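Local coordinates for type II secretion system protein L (PDB 6GHU) that helps assemble the type II secretion system as an inner membrane component, linking the cytoplasmic energy-providing protein to the rest of the machinery that exports proteases and toxins, at residues L6-T11 with S55-Q60; T11-E16 with E46-R51; V21-F26 with A34-A39; A28-V33 with S72-I77. All blocks are in the same frame, centred on the assembly; numbering follows the deposited sequence.

Contact 1: L6-T11 with S55-Q60; sequences LGQAAT and SGLAVQ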
loop_
_atom_site.group_PDB
_atom_site.type_symbol
_atom_site.label_atom_id
_atom_site.label_comp_id
_atom_site.label_asym_id
_atom_site.label_seq_id
_atom_site.Cartn_x
_atom_site.Cartn_y
_atom_site.Cartn_z
ATOM N N LEU A 6 1.866 -1.198 -6.211
ATOM C CA LEU A 6 0.868 -1.271 -5.150
ATOM C C LEU A 6 -0.538 -1.151 -5.718
ATOM O O LEU A 6 -1.436 -1.920 -5.356
ATOM C CB LEU A 6 1.119 -0.171 -4.120
ATOM C CG LEU A 6 1.628 -0.634 -2.759
ATOM C CD1 LEU A 6 1.976 0.574 -1.898
ATOM C CD2 LEU A 6 0.592 -1.516 -2.063
ATOM N N GLY A 7 -0.750 -0.179 -6.602
ATOM C CA GLY A 7 -2.060 -0.012 -7.203
ATOM C C GLY A 7 -2.513 -1.245 -7.958
ATOM O O GLY A 7 -3.671 -1.655 -7.859
ATOM N N GLN A 8 -1.609 -1.857 -8.721
ATOM C CA GLN A 8 -1.974 -3.060 -9.458
ATOM C C GLN A 8 -2.257 -4.216 -8.506
ATOM O O GLN A 8 -3.246 -4.936 -8.677
ATOM C CB GLN A 8 -0.867 -3.424 -10.447
ATOM C CG GLN A 8 -1.246 -4.547 -11.392
ATOM C CD GLN A 8 -0.312 -4.638 -12.578
ATOM O OE1 GLN A 8 0.038 -3.626 -13.184
ATOM N NE2 GLN A 8 0.098 -5.854 -12.917
ATOM N N ALA A 9 -1.417 -4.395 -7.482
ATOM C CA ALA A 9 -1.654 -5.455 -6.511
ATOM C C ALA A 9 -3.005 -5.284 -5.826
ATOM O O ALA A 9 -3.748 -6.255 -5.649
ATOM C CB ALA A 9 -0.533 -5.480 -5.476
ATOM N N ALA A 10 -3.347 -4.055 -5.442
ATOM C CA ALA A 10 -4.629 -3.815 -4.788
ATOM C C ALA A 10 -5.792 -4.231 -5.681
ATOM O O ALA A 10 -6.807 -4.742 -5.193
ATOM C CB ALA A 10 -4.752 -2.341 -4.410
ATOM N N THR A 11 -5.669 -4.006 -6.990
ATOM C CA THR A 11 -6.726 -4.407 -7.911
ATOM C C THR A 11 -6.820 -5.924 -8.010
ATOM O O THR A 11 -7.918 -6.491 -7.985
ATOM C CB THR A 11 -6.477 -3.792 -9.288
ATOM O OG1 THR A 11 -6.604 -2.366 -9.200
ATOM C CG2 THR A 11 -7.470 -4.318 -10.306
ATOM N N SER A 55 -0.568 -10.943 -13.721
ATOM C CA SER A 55 -0.701 -9.521 -14.017
ATOM C C SER A 55 0.635 -8.853 -14.297
ATOM O O SER A 55 0.649 -7.663 -14.626
ATOM C CB SER A 55 -1.384 -8.799 -12.859
ATOM O OG SER A 55 -0.481 -8.633 -11.779
ATOM N N GLY A 56 1.746 -9.572 -14.164
ATOM C CA GLY A 56 3.055 -9.017 -14.425
ATOM C C GLY A 56 3.863 -8.664 -13.194
ATOM O O GLY A 56 4.969 -8.128 -13.336
ATOM N N LEU A 57 3.354 -8.947 -11.998
ATOM C CA LEU A 57 4.057 -8.621 -10.767
ATOM C C LEU A 57 4.966 -9.766 -10.349
ATOM O O LEU A 57 4.615 -10.943 -10.487
ATOM C CB LEU A 57 3.067 -8.323 -9.641
ATOM C CG LEU A 57 2.120 -7.145 -9.864
ATOM C CD1 LEU A 57 1.134 -7.061 -8.718
ATOM C CD2 LEU A 57 2.902 -5.853 -9.996
ATOM N N ALA A 58 6.145 -9.409 -9.852
ATOM C CA ALA A 58 6.987 -10.371 -9.159
ATOM C C ALA A 58 6.395 -10.627 -7.784
ATOM O O ALA A 58 6.102 -9.689 -7.038
ATOM C CB ALA A 58 8.415 -9.849 -9.039
ATOM N N VAL A 59 6.200 -11.894 -7.455
ATOM C CA VAL A 59 5.464 -12.270 -6.260
ATOM C C VAL A 59 6.111 -13.504 -5.654
ATOM O O VAL A 59 6.549 -14.411 -6.368
ATOM C CB VAL A 59 3.973 -12.525 -6.575
ATOM C CG1 VAL A 59 3.819 -13.691 -7.543
ATOM C CG2 VAL A 59 3.193 -12.784 -5.296
ATOM N N GLN A 60 6.181 -13.524 -4.333
ATOM C CA GLN A 60 6.622 -14.686 -3.581
ATOM C C GLN A 60 5.615 -14.907 -2.465
ATOM O O GLN A 60 5.254 -13.962 -1.755
ATOM C CB GLN A 60 8.036 -14.485 -3.026
ATOM C CG GLN A 60 9.099 -14.334 -4.105
ATOM C CD GLN A 60 9.204 -15.560 -5.007
ATOM O OE1 GLN A 60 9.065 -15.464 -6.229
ATOM N NE2 GLN A 60 9.457 -16.715 -4.405
#
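Gln8 on helix 3-14 reaches across to Ser55, and Ala9 beside it meets Leu57, in a small surface contact between the first helix and the turn that leads from helix 42-54 into strand 59-67. The polar part rests on one amide nitrogen. With CG anti to the backbone N (chi1 -172°) and the chain extended beyond it, the glutamine brings NE2 up to the turn. NE2 donates to Ser55 OG at 3.1 Å in a nearly straight bond, the hydroxyl lying in the plane of the amide. The same nitrogen is modelled 2.5 Å from Ser55 O, too close and too bent for more than a doubtful, weak bond. Ser55 OG also bonds to Leu52 O in the last turn of helix 42-54, just before the serine, which helps fix the hydroxyl where the glutamine finds it.

The apolar part lies beside the amide. CD1 of Leu57 comes against the helix at Ala9, 3.9 Å from Ala9 N and 4.0 Å from Ala9 CB, while Leu57 CG is 3.9 Å from Gln8 NE2. Both Ala9 and Leu57 also touch Ile77 of strand 70-77, so this patch grades into the interior. Gly56, with positive phi (103°), ends helix 42-54 in a Schellman motif, and the contact is a helix side chain bound to that C-terminal turn, at the alpha-to-beta connection of a ferredoxin-like fold.

Contact 2: T11-E16 with E46-R51; sequences TVIGGE and ERLRSR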
loop_
_atom_site.group_PDB
_atom_site.type_symbol
_atom_site.label_atom_id
_atom_site.label_comp_id
_atom_site.label_asym_id
_atom_site.label_seq_id
_atom_site.Cartn_x
_atom_site.Cartn_y
_atom_site.Cartn_z
ATOM N N THR A 11 -5.669 -4.006 -6.990
ATOM C CA THR A 11 -6.726 -4.407 -7.911
ATOM C C THR A 11 -6.820 -5.924 -8.010
ATOM O O THR A 11 -7.918 -6.491 -7.985
ATOM C CB THR A 11 -6.477 -3.792 -9.288
ATOM O OG1 THR A 11 -6.604 -2.366 -9.200
ATOM C CG2 THR A 11 -7.470 -4.318 -10.306
ATOM N N VAL A 12 -5.678 -6.598 -8.140
ATOM C CA VAL A 12 -5.679 -8.054 -8.243
ATOM C C VAL A 12 -6.202 -8.673 -6.954
ATOM O O VAL A 12 -7.051 -9.573 -6.974
ATOM C CB VAL A 12 -4.268 -8.561 -8.586
ATOM C CG1 VAL A 12 -4.234 -10.078 -8.667
ATOM C CG2 VAL A 12 -3.812 -7.959 -9.900
ATOM N N ILE A 13 -5.699 -8.204 -5.811
ATOM C CA ILE A 13 -6.156 -8.733 -4.530
ATOM C C ILE A 13 -7.649 -8.488 -4.371
ATOM O O ILE A 13 -8.383 -9.334 -3.840
ATOM C CB ILE A 13 -5.342 -8.111 -3.382
ATOM C CG1 ILE A 13 -3.870 -8.506 -3.520
ATOM C CG2 ILE A 13 -5.874 -8.560 -2.029
ATOM C CD1 ILE A 13 -2.905 -7.613 -2.760
ATOM N N GLY A 14 -8.123 -7.337 -4.848
ATOM C CA GLY A 14 -9.540 -7.025 -4.803
ATOM C C GLY A 14 -10.402 -7.994 -5.583
ATOM O O GLY A 14 -11.590 -8.130 -5.281
ATOM N N GLY A 15 -9.833 -8.663 -6.587
ATOM C CA GLY A 15 -10.545 -9.705 -7.298
ATOM C C GLY A 15 -10.680 -11.001 -6.529
ATOM O O GLY A 15 -11.381 -11.904 -6.994
ATOM N N GLU A 16 -10.015 -11.119 -5.377
ATOM C CA GLU A 16 -10.164 -12.266 -4.487
ATOM C C GLU A 16 -10.852 -11.810 -3.207
ATOM O O GLU A 16 -10.184 -11.526 -2.202
ATOM C CB GLU A 16 -8.807 -12.901 -4.182
ATOM C CG GLU A 16 -8.192 -13.632 -5.365
ATOM C CD GLU A 16 -8.903 -14.932 -5.702
ATOM O OE1 GLU A 16 -8.711 -15.436 -6.830
ATOM O OE2 GLU A 16 -9.652 -15.450 -4.845
ATOM N N GLU A 46 -2.869 -19.602 -3.299
ATOM C CA GLU A 46 -2.169 -19.994 -4.518
ATOM C C GLU A 46 -2.788 -19.329 -5.736
ATOM O O GLU A 46 -2.071 -18.902 -6.648
ATOM C CB GLU A 46 -2.190 -21.517 -4.667
ATOM C CG GLU A 46 -1.807 -22.044 -6.054
ATOM C CD GLU A 46 -0.463 -21.529 -6.555
ATOM O OE1 GLU A 46 -0.296 -21.426 -7.789
ATOM O OE2 GLU A 46 0.426 -21.236 -5.726
ATOM N N ARG A 47 -4.118 -19.230 -5.768
ATOM C CA ARG A 47 -4.772 -18.555 -6.880
ATOM C C ARG A 47 -4.398 -17.080 -6.906
ATOM O O ARG A 47 -4.108 -16.523 -7.968
ATOM C CB ARG A 47 -6.287 -18.730 -6.780
ATOM C CG ARG A 47 -7.046 -18.222 -7.994
ATOM C CD ARG A 47 -8.489 -18.678 -7.968
ATOM N NE ARG A 47 -9.236 -18.051 -6.883
ATOM C CZ ARG A 47 -10.324 -18.568 -6.319
ATOM N NH1 ARG A 47 -10.798 -19.738 -6.724
ATOM N NH2 ARG A 47 -10.934 -17.919 -5.336
ATOM N N LEU A 48 -4.386 -16.439 -5.738
ATOM C CA LEU A 48 -3.982 -15.042 -5.653
ATOM C C LEU A 48 -2.539 -14.845 -6.111
ATOM O O LEU A 48 -2.236 -13.884 -6.826
ATOM C CB LEU A 48 -4.161 -14.541 -4.221
ATOM C CG LEU A 48 -3.577 -13.152 -3.944
ATOM C CD1 LEU A 48 -4.171 -12.131 -4.898
ATOM C CD2 LEU A 48 -3.827 -12.747 -2.512
ATOM N N ARG A 49 -1.629 -15.726 -5.695
ATOM C CA ARG A 49 -0.255 -15.632 -6.176
ATOM C C ARG A 49 -0.219 -15.730 -7.694
ATOM O O ARG A 49 0.451 -14.937 -8.365
ATOM C CB ARG A 49 0.606 -16.731 -5.555
ATOM C CG ARG A 49 2.090 -16.647 -5.918
ATOM C CD ARG A 49 2.729 -18.026 -6.020
ATOM N NE ARG A 49 2.068 -18.855 -7.028
ATOM C CZ ARG A 49 2.251 -18.742 -8.341
ATOM N NH1 ARG A 49 3.078 -17.829 -8.831
ATOM N NH2 ARG A 49 1.598 -19.542 -9.172
ATOM N N SER A 50 -0.942 -16.706 -8.246
ATOM C CA SER A 50 -0.979 -16.898 -9.691
ATOM C C SER A 50 -1.527 -15.667 -10.400
ATOM O O SER A 50 -1.007 -15.264 -11.445
ATOM C CB SER A 50 -1.828 -18.128 -10.027
ATOM O OG SER A 50 -1.760 -18.429 -11.407
ATOM N N ARG A 51 -2.570 -15.050 -9.840
ATOM C CA ARG A 51 -3.154 -13.864 -10.458
ATOM C C ARG A 51 -2.194 -12.678 -10.414
ATOM O O ARG A 51 -2.104 -11.908 -11.378
ATOM C CB ARG A 51 -4.463 -13.497 -9.759
ATOM C CG ARG A 51 -5.581 -14.521 -9.906
ATOM C CD ARG A 51 -5.901 -14.798 -11.350
ATOM N NE ARG A 51 -7.129 -15.581 -11.502
ATOM C CZ ARG A 51 -7.188 -16.911 -11.494
ATOM N NH1 ARG A 51 -6.087 -17.637 -11.332
ATOM N NH2 ARG A 51 -8.358 -17.519 -11.647
#
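Glu16 and Arg47 form a bidentate salt bridge, the guanidinium presenting its NE side to the carboxylate. Arg47 NE donates to Glu16 OE1 at 2.7 Å, somewhat tilted from the guanidinium plane, and Arg47 NH2 donates to Glu16 OE2 at 2.8 Å, in that plane and onto the syn lone pair. The two flat groups are nearly coplanar, 21° apart, and two bonds to two oxygens leave the carboxylate little freedom to rotate. Next to it the contact is apolar. Val12 CG1, anti to its own backbone N (chi1 179°), presses on Arg51 CB at 3.6 Å, the two side chains crossing at about a right angle. Leu48 sends CD1 to Ile13 CG1, 3.9 Å away, and more loosely to Val12 CG1.

Glu16 lies in the loop just after helix 3-14, to which Val12 and Ile13 belong; that helix and 42-54 pack on one face of the four-stranded sheet in the ferredoxin-like fold. Further out, CG of Arg47 lies over one face of the Arg51 guanidinium, 3.4 Å above its plane. Glu16 also touches Val44, Val12 continues onto Leu52 and Ser55, and Leu48 onto Val19.

Contact 3: V21-F26 with A34-A39; sequences VEQLDF and ALQVRA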
loop_
_atom_site.group_PDB
_atom_site.type_symbol
_atom_site.label_atom_id
_atom_site.label_comp_id
_atom_site.label_asym_id
_atom_site.label_seq_id
_atom_site.Cartn_x
_atom_site.Cartn_y
_atom_site.Cartn_z
ATOM N N VAL A 21 -6.299 -8.489 3.947
ATOM C CA VAL A 21 -4.964 -7.949 4.177
ATOM C C VAL A 21 -4.918 -7.442 5.611
ATOM O O VAL A 21 -5.490 -6.394 5.928
ATOM C CB VAL A 21 -4.626 -6.830 3.186
ATOM C CG1 VAL A 21 -3.209 -6.324 3.424
ATOM C CG2 VAL A 21 -4.788 -7.319 1.761
ATOM N N GLU A 22 -4.230 -8.181 6.482
ATOM C CA GLU A 22 -4.146 -7.795 7.884
ATOM C C GLU A 22 -3.104 -6.708 8.083
ATOM O O GLU A 22 -3.291 -5.800 8.899
ATOM C CB GLU A 22 -3.803 -9.010 8.747
ATOM C CG GLU A 22 -4.763 -10.186 8.591
ATOM C CD GLU A 22 -6.183 -9.827 8.983
ATOM O OE1 GLU A 22 -7.077 -9.905 8.116
ATOM O OE2 GLU A 22 -6.399 -9.453 10.156
ATOM N N GLN A 23 -2.007 -6.785 7.337
ATOM C CA GLN A 23 -0.918 -5.835 7.465
ATOM C C GLN A 23 -0.216 -5.725 6.121
ATOM O O GLN A 23 -0.163 -6.692 5.353
ATOM C CB GLN A 23 0.057 -6.271 8.567
ATOM C CG GLN A 23 1.268 -5.365 8.757
ATOM C CD GLN A 23 2.413 -5.699 7.815
ATOM O OE1 GLN A 23 2.374 -6.699 7.095
ATOM N NE2 GLN A 23 3.445 -4.862 7.822
ATOM N N LEU A 24 0.316 -4.540 5.843
ATOM C CA LEU A 24 1.068 -4.303 4.623
ATOM C C LEU A 24 2.128 -3.263 4.934
ATOM O O LEU A 24 1.830 -2.250 5.573
ATOM C CB LEU A 24 0.153 -3.823 3.495
ATOM C CG LEU A 24 0.761 -3.690 2.099
ATOM C CD1 LEU A 24 -0.326 -3.849 1.045
ATOM C CD2 LEU A 24 1.457 -2.356 1.914
ATOM N N ASP A 25 3.356 -3.509 4.495
ATOM C CA ASP A 25 4.408 -2.536 4.712
ATOM C C ASP A 25 5.306 -2.476 3.491
ATOM O O ASP A 25 5.485 -3.463 2.774
ATOM C CB ASP A 25 5.220 -2.837 5.982
ATOM C CG ASP A 25 6.098 -4.056 5.846
ATOM O OD1 ASP A 25 7.221 -3.910 5.320
ATOM O OD2 ASP A 25 5.674 -5.149 6.286
ATOM N N PHE A 26 5.708 -1.260 3.153
ATOM C CA PHE A 26 6.725 -1.039 2.145
ATOM C C PHE A 26 7.810 -0.161 2.736
ATOM O O PHE A 26 7.560 0.679 3.605
ATOM C CB PHE A 26 6.193 -0.374 0.869
ATOM C CG PHE A 26 7.270 0.320 0.079
ATOM C CD1 PHE A 26 8.229 -0.417 -0.601
ATOM C CD2 PHE A 26 7.354 1.701 0.055
ATOM C CE1 PHE A 26 9.243 0.212 -1.304
ATOM C CE2 PHE A 26 8.364 2.338 -0.652
ATOM C CZ PHE A 26 9.308 1.592 -1.332
ATOM N N ALA A 34 5.575 -6.050 1.333
ATOM C CA ALA A 34 5.235 -7.244 2.100
ATOM C C ALA A 34 3.809 -7.144 2.625
ATOM O O ALA A 34 3.393 -6.096 3.131
ATOM C CB ALA A 34 6.194 -7.451 3.273
ATOM N N LEU A 35 3.073 -8.249 2.518
ATOM C CA LEU A 35 1.661 -8.312 2.869
ATOM C C LEU A 35 1.405 -9.530 3.743
ATOM O O LEU A 35 1.779 -10.649 3.377
ATOM C CB LEU A 35 0.771 -8.398 1.618
ATOM C CG LEU A 35 0.695 -7.211 0.660
ATOM C CD1 LEU A 35 1.863 -7.212 -0.309
ATOM C CD2 LEU A 35 -0.630 -7.234 -0.095
ATOM N N GLN A 36 0.764 -9.310 4.888
ATOM C CA GLN A 36 0.225 -10.390 5.708
ATOM C C GLN A 36 -1.235 -10.591 5.324
ATOM O O GLN A 36 -2.060 -9.692 5.527
ATOM C CB GLN A 36 0.343 -10.061 7.194
ATOM C CG GLN A 36 1.765 -9.926 7.701
ATOM C CD GLN A 36 2.446 -11.256 7.876
ATOM O OE1 GLN A 36 1.821 -12.314 7.756
ATOM N NE2 GLN A 36 3.741 -11.217 8.175
ATOM N N VAL A 37 -1.555 -11.761 4.774
ATOM C CA VAL A 37 -2.891 -12.029 4.260
ATOM C C VAL A 37 -3.482 -13.232 4.979
ATOM O O VAL A 37 -2.775 -14.083 5.524
ATOM C CB VAL A 37 -2.894 -12.262 2.732
ATOM C CG1 VAL A 37 -2.374 -11.036 1.999
ATOM C CG2 VAL A 37 -2.068 -13.494 2.362
ATOM N N ARG A 38 -4.810 -13.287 4.975
ATOM C CA ARG A 38 -5.547 -14.466 5.394
ATOM C C ARG A 38 -6.560 -14.813 4.313
ATOM O O ARG A 38 -7.034 -13.940 3.582
ATOM C CB ARG A 38 -6.254 -14.249 6.745
ATOM C CG ARG A 38 -5.303 -14.221 7.927
ATOM C CD ARG A 38 -6.040 -14.399 9.247
ATOM N NE ARG A 38 -5.161 -14.909 10.302
ATOM C CZ ARG A 38 -4.440 -14.153 11.128
ATOM N NH1 ARG A 38 -4.477 -12.828 11.043
ATOM N NH2 ARG A 38 -3.675 -14.727 12.050
ATOM N N ALA A 39 -6.878 -16.099 4.211
ATOM C CA ALA A 39 -7.846 -16.581 3.237
ATOM C C ALA A 39 -8.482 -17.844 3.793
ATOM O O ALA A 39 -7.944 -18.456 4.723
ATOM C CB ALA A 39 -7.183 -16.852 1.879
#
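The beta hairpin of strands 20-27 and 32-39 is joined here, the axes of segments 21-26 and 34-39 coming within 4.7 Å, and it carries a classic beta bulge. Glu22 and Gln23 both face Gln36: Glu22 N bonds to Gln36 O at 2.8 Å, whereas Gln23 N reaches the same oxygen only weakly. Beyond the bulge, Gln36 N donates to Gln23 O, and Asp25 and Ala34 bond to each other in both directions, with Asp25 N 2.9 Å from Ala34 O.

Leu24, Leu35, Val21 and Val37 share the face turned to the helices. Leu24 and Leu35 lie side by side, with Leu24 CD1 3.5 Å from Leu35 CG. The other face, with Gln23, Asp25, Gln36 and Ala34, is mostly polar. In one of its two modelled conformers Gln23, bent at chi2 (-85°), turns its amide along its own strand, where NE2 gives a straight bond to Asp25 OD2 at 2.7 Å, on the anti lone pair; Asp25 OD1 is held by Arg30 in a salt bridge. At the far end Arg38 NH1 lies 3.6 Å from Glu22 CG; its salt bridge to Glu22 OE2 is long, and Glu22 OE1 is hydrogen-bonded to Ser20 OG.

Residues 23-26 pair antiparallel with a strand of the second subunit, making strand 20-27 of this bulged hairpin the edge through which two ferredoxin-like sheets join in the dimer.

Contact 4: A28-V33 with S72-I77; sequences AARGDV and SARLVI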
loop_
_atom_site.group_PDB
_atom_site.type_symbol
_atom_site.label_atom_id
_atom_site.label_comp_id
_atom_site.label_asym_id
_atom_site.label_seq_id
_atom_site.Cartn_x
_atom_site.Cartn_y
_atom_site.Cartn_z
ATOM N N ALA A 28 11.518 1.719 1.064
ATOM C CA ALA A 28 12.433 1.911 -0.056
ATOM C C ALA A 28 13.758 1.205 0.198
ATOM O O ALA A 28 14.363 0.649 -0.724
ATOM C CB ALA A 28 12.653 3.403 -0.304
ATOM N N ALA A 29 14.217 1.208 1.450
ATOM C CA ALA A 29 15.438 0.485 1.785
ATOM C C ALA A 29 15.308 -0.994 1.446
ATOM O O ALA A 29 16.235 -1.596 0.894
ATOM C CB ALA A 29 15.763 0.671 3.266
ATOM N N ARG A 30 14.159 -1.595 1.755
ATOM C CA ARG A 30 13.974 -3.015 1.482
ATOM C C ARG A 30 13.716 -3.269 0.001
ATOM O O ARG A 30 14.199 -4.263 -0.552
ATOM C CB ARG A 30 12.827 -3.564 2.329
ATOM C CG ARG A 30 12.926 -5.055 2.630
ATOM C CD ARG A 30 11.806 -5.488 3.561
ATOM N NE ARG A 30 10.500 -5.227 2.965
ATOM C CZ ARG A 30 9.378 -5.038 3.652
ATOM N NH1 ARG A 30 9.387 -5.074 4.980
ATOM N NH2 ARG A 30 8.243 -4.801 3.002
ATOM N N GLY A 31 12.954 -2.397 -0.654
ATOM C CA GLY A 31 12.768 -2.485 -2.089
ATOM C C GLY A 31 11.648 -3.385 -2.564
ATOM O O GLY A 31 11.625 -3.744 -3.747
ATOM N N ASP A 32 10.718 -3.765 -1.695
ATOM C CA ASP A 32 9.572 -4.559 -2.111
ATOM C C ASP A 32 8.420 -4.285 -1.156
ATOM O O ASP A 32 8.549 -3.522 -0.197
ATOM C CB ASP A 32 9.915 -6.053 -2.162
ATOM C CG ASP A 32 10.513 -6.563 -0.865
ATOM O OD1 ASP A 32 11.585 -7.203 -0.913
ATOM O OD2 ASP A 32 9.917 -6.315 0.203
ATOM N N VAL A 33 7.285 -4.924 -1.425
ATOM C CA VAL A 33 6.063 -4.732 -0.652
ATOM C C VAL A 33 5.717 -6.061 0.008
ATOM O O VAL A 33 5.575 -7.080 -0.681
ATOM C CB VAL A 33 4.907 -4.236 -1.538
ATOM C CG1 VAL A 33 3.651 -3.993 -0.704
ATOM C CG2 VAL A 33 5.312 -2.965 -2.283
ATOM N N SER A 72 -3.050 -18.300 6.840
ATOM C CA SER A 72 -2.338 -17.030 6.818
ATOM C C SER A 72 -0.962 -17.242 6.215
ATOM O O SER A 72 -0.371 -18.318 6.339
ATOM C CB SER A 72 -2.195 -16.423 8.216
ATOM O OG SER A 72 -1.376 -17.234 9.031
ATOM N N ALA A 73 -0.465 -16.202 5.554
ATOM C CA ALA A 73 0.829 -16.255 4.892
ATOM C C ALA A 73 1.310 -14.831 4.669
ATOM O O ALA A 73 0.561 -13.864 4.834
ATOM C CB ALA A 73 0.748 -17.012 3.567
ATOM N N ARG A 74 2.576 -14.717 4.294
ATOM C CA ARG A 74 3.189 -13.446 3.942
ATOM C C ARG A 74 3.432 -13.415 2.441
ATOM O O ARG A 74 4.022 -14.348 1.885
ATOM C CB ARG A 74 4.498 -13.252 4.711
ATOM C CG ARG A 74 5.141 -11.889 4.551
ATOM C CD ARG A 74 6.219 -11.699 5.615
ATOM N NE ARG A 74 6.943 -10.441 5.468
ATOM C CZ ARG A 74 8.015 -10.280 4.703
ATOM N NH1 ARG A 74 8.493 -11.292 3.990
ATOM N NH2 ARG A 74 8.612 -9.099 4.652
ATOM N N LEU A 75 2.950 -12.362 1.787
ATOM C CA LEU A 75 3.181 -12.131 0.365
ATOM C C LEU A 75 4.215 -11.027 0.199
ATOM O O LEU A 75 4.127 -9.989 0.861
ATOM C CB LEU A 75 1.891 -11.718 -0.349
ATOM C CG LEU A 75 1.000 -12.755 -1.021
ATOM C CD1 LEU A 75 -0.213 -12.051 -1.607
ATOM C CD2 LEU A 75 1.745 -13.495 -2.103
ATOM N N VAL A 76 5.187 -11.252 -0.678
ATOM C CA VAL A 76 6.176 -10.242 -1.045
ATOM C C VAL A 76 5.981 -9.928 -2.523
ATOM O O VAL A 76 6.036 -10.833 -3.365
ATOM C CB VAL A 76 7.612 -10.716 -0.769
ATOM C CG1 VAL A 76 8.629 -9.692 -1.270
ATOM C CG2 VAL A 76 7.810 -10.974 0.718
ATOM N N ILE A 77 5.750 -8.654 -2.836
ATOM C CA ILE A 77 5.526 -8.200 -4.205
ATOM C C ILE A 77 6.596 -7.176 -4.559
ATOM O O ILE A 77 6.860 -6.253 -3.780
ATOM C CB ILE A 77 4.124 -7.594 -4.383
ATOM C CG1 ILE A 77 3.059 -8.595 -3.930
ATOM C CG2 ILE A 77 3.914 -7.197 -5.841
ATOM C CD1 ILE A 77 1.647 -8.052 -3.950
#
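Backbone bonding carries the contact between Val33 and Ile77, an antiparallel hydrogen-bonded pair joining strands 32-39 and 70-77. Val33 N donates to Ile77 O, and Ile77 N to Val33 O, both at 2.7 Å. Val33 O also receives a CA-H...O contact from Val76 CA at 3.2 Å.

Apolar contact is lighter. Val33 CB and Ile77 CB are 4.5 Å apart, and both side chains go on to Leu5 of helix 3-14. On the other face of the sheet, Val76 CG1 comes against the carboxylate of Asp32, 3.7 Å from Asp32 CG. That CG stands between the backbone N and the carbonyl carbon (chi1 53°), which places the carboxylate beside the valine.

The charged groups gather beside the turn, Arg74 reaching there from strand 70-77. Arg30 NE donates to Asp32 OD2 at 3.0 Å and Arg30 NH1 makes a salt bridge with Asp25, so two acids hold the one guanidinium. Arg74 brings NH2 over its face, 4.1 Å from Arg30 NH1; the nearby carboxylates probably ease this meeting of like charges. Gly31, at positive phi, turns the chain into the strand, and the Val33-Ile77 pair joins the two central strands of a ferredoxin-like antiparallel sheet.

Contacts 3 and 4 share strand 32-39 and are held chiefly by backbone hydrogen bonds within the sheet, whereas contacts 1 and 2 share helix 3-14 and depend on side chains. Contact 1 lies at the surface; the other three are partly buried. The polar chemistry follows position: an amide bound to a helix end in contact 1, a salt bridge from the loop after helix 3-14 to helix 42-54 in contact 2, and charged groups on the sheet face away from the helices in contacts 3 and 4. Between the layers, Ile13 meets Leu35, Leu48 meets Leu75, and Leu6 meets Leu24. Contacts 1, 3 and, through Ala28, 4 also touch the second subunit; contact 2 does not.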